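Local coordinates for 3-hexulose-6-phosphate synthase (PDB 3AJX), which is an enzyme of the orotidine 5'-phosphate decarboxylase/HUMPS family, built as a closed eight-stranded TIM barrel and modelled here with a magnesium ion, at residues I113-K116 with A117-A120. The protein carries 1 engineered substitution. Residues are numbered along the deposited sequence; the frame is centred on the assembly and turned at random.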
ATOM      1  N   ILE A 113      -5.609  -2.570  12.281  1.00 11.51           N
ATOM      2  CA  ILE A 113      -4.967  -3.005  13.516  1.00 11.63           C
ATOM      3  C   ILE A 113      -6.019  -3.323  14.573  1.00 12.23           C
ATOM      4  O   ILE A 113      -6.904  -2.514  14.840  1.00 11.26           O
ATOM      5  CB  ILE A 113      -4.016  -1.916  14.064  1.00 11.82           C
ATOM      6  CG1 ILE A 113      -2.882  -1.664  13.064  1.00 12.58           C
ATOM      7  CG2 ILE A 113      -3.451  -2.347  15.412  1.00 10.83           C
ATOM      8  CD1 ILE A 113      -1.929  -2.826  12.900  1.00 13.19           C
ATOM      9  N   GLU A 114      -5.918  -4.505  15.171  1.00 13.78           N
ATOM     10  CA  GLU A 114      -6.872  -4.920  16.192  1.00 17.28           C
ATOM     11  C   GLU A 114      -6.578  -4.215  17.516  1.00 16.45           C
ATOM     12  O   GLU A 114      -7.501  -3.829  18.235  1.00 20.61           O
ATOM     13  CB  GLU A 114      -6.807  -6.439  16.379  1.00 20.18           C
ATOM     14  CG  GLU A 114      -8.055  -7.052  17.003  1.00 26.78           C
ATOM     15  CD  GLU A 114      -8.413  -6.435  18.341  1.00 30.09           C
ATOM     16  OE1 GLU A 114      -7.516  -6.331  19.204  1.00 33.68           O
ATOM     17  OE2 GLU A 114      -9.594  -6.060  18.530  1.00 30.35           O
ATOM     18  N   ASP A 115      -5.296  -4.048  17.828  1.00 14.28           N
ATOM     19  CA  ASP A 115      -4.879  -3.382  19.062  1.00 11.85           C
ATOM     20  C   ASP A 115      -4.321  -1.991  18.754  1.00 10.51           C
ATOM     21  O   ASP A 115      -3.133  -1.735  18.939  1.00  9.94           O
ATOM     22  CB  ASP A 115      -3.813  -4.213  19.794  1.00 12.20           C
ATOM     23  CG  ASP A 115      -2.554  -4.440  18.960  1.00 13.07           C
ATOM     24  OD1 ASP A 115      -1.481  -4.649  19.561  1.00 14.70           O
ATOM     25  OD2 ASP A 115      -2.632  -4.430  17.714  1.00 14.77           O
ATOM     26  N   LYS A 116      -5.194  -1.095  18.304  1.00 10.07           N
ATOM     27  CA  LYS A 116      -4.789   0.261  17.939  1.00  8.41           C
ATOM     28  C   LYS A 116      -4.071   1.082  19.013  1.00 10.47           C
ATOM     29  O   LYS A 116      -3.042   1.696  18.734  1.00  8.51           O
ATOM     30  CB  LYS A 116      -5.996   1.041  17.407  1.00  8.61           C
ATOM     31  CG  LYS A 116      -6.533   0.494  16.080  1.00  9.99           C
ATOM     32  CD  LYS A 116      -7.590   1.409  15.473  1.00 10.89           C
ATOM     33  CE  LYS A 116      -8.008   0.938  14.085  1.00 10.58           C
ATOM     34  NZ  LYS A 116      -8.596  -0.433  14.102  1.00 10.11           N
ATOM     35  N   ALA A 117      -4.596   1.106  20.234  1.00  9.08           N
ATOM     36  CA  ALA A 117      -3.954   1.881  21.290  1.00  9.49           C
ATOM     37  C   ALA A 117      -2.558   1.348  21.604  1.00  9.42           C
ATOM     38  O   ALA A 117      -1.613   2.120  21.757  1.00 11.06           O
ATOM     39  CB  ALA A 117      -4.817   1.881  22.553  1.00  9.92           C
ATOM     40  N   THR A 118      -2.427   0.028  21.702  1.00  8.72           N
ATOM     41  CA  THR A 118      -1.132  -0.575  21.986  1.00  9.03           C
ATOM     42  C   THR A 118      -0.137  -0.300  20.866  1.00  8.38           C
ATOM     43  O   THR A 118       0.984   0.141  21.116  1.00  8.39           O
ATOM     44  CB  THR A 118      -1.265  -2.100  22.189  1.00 10.03           C
ATOM     45  OG1 THR A 118      -1.917  -2.342  23.440  1.00 11.21           O
ATOM     46  CG2 THR A 118       0.106  -2.780  22.202  1.00  9.24           C
ATOM     47  N   ARG A 119      -0.547  -0.545  19.627  1.00  8.98           N
ATOM     48  CA  ARG A 119       0.353  -0.321  18.509  1.00  7.99           C
ATOM     49  C   ARG A 119       0.724   1.152  18.411  1.00  8.86           C
ATOM     50  O   ARG A 119       1.853   1.481  18.066  1.00  8.33           O
ATOM     51  CB  ARG A 119      -0.281  -0.809  17.203  1.00  7.63           C
ATOM     52  CG  ARG A 119       0.661  -0.769  16.008  1.00  7.73           C
ATOM     53  CD  ARG A 119       1.993  -1.454  16.311  1.00  8.87           C
ATOM     54  NE  ARG A 119       2.833  -1.553  15.117  1.00  7.39           N
ATOM     55  CZ  ARG A 119       4.148  -1.757  15.135  1.00  7.33           C
ATOM     56  NH1 ARG A 119       4.793  -1.882  16.287  1.00  8.05           N
ATOM     57  NH2 ARG A 119       4.820  -1.837  13.994  1.00  8.46           N
ATOM     58  N   ALA A 120      -0.217   2.033  18.741  1.00  8.06           N
ATOM     59  CA  ALA A 120       0.041   3.472  18.693  1.00  9.50           C
ATOM     60  C   ALA A 120       1.235   3.838  19.571  1.00  8.15           C
ATOM     61  O   ALA A 120       2.124   4.586  19.152  1.00  8.95           O
ATOM     62  CB  ALA A 120      -1.195   4.244  19.151  1.00  7.77           C
TER
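D115 and R119 meet through the backbone: the amide N of R119 donates to the carbonyl O of D115 over 2.9 Å, almost straight at the hydrogen and nearly along the C=O axis. One residue on, A120 N reaches K116 O at 2.8 Å, a more bent bond whose donor is tilted 27° from the carbonyl plane. These i to i+4 bonds open helix 116-125, with D115 at the N-cap position. Its carboxylate, however, does not cap the helix. With CG lodged between the backbone N and the carbonyl carbon (chi1 60°), the acid crosses over T118, where D115 OD1 lies 3.6 Å from the methyl CG2 of T118, a van der Waals contact. From the loop before the helix, I113 brings its CG2 against CB of R119 at 4.0 Å, the two side chains meeting at a slant.

K116 ties the preceding loop to the helix start. Its chain runs extended before bending at the last torsion (chi4 61°), bringing NZ to the carbonyl O of I113 at 2.8 Å, in the carbonyl plane. Farther out, K116 also touches L150 and A153 of helix 148-157, while A120 touches V131 and M133 of strand 130-134 and A157 of helix 148-157. The guanidinium of R119 turns away from D115: NE hydrogen-bonds to the carbonyl O of G85, NH2 forms a salt bridge with D89 and NH1 one with E122.

This is the beta-to-alpha connection of a TIM barrel, leading from strand 105-109 into the next helix. D115 OD2 and R119 NE stay 6.7 Å apart, so their opposite charges probably add only a modest attraction. A helix can thus start without a side-chain cap: main-chain bonds hold the first turn, and the K116 amine probably steadies the loop leading into it.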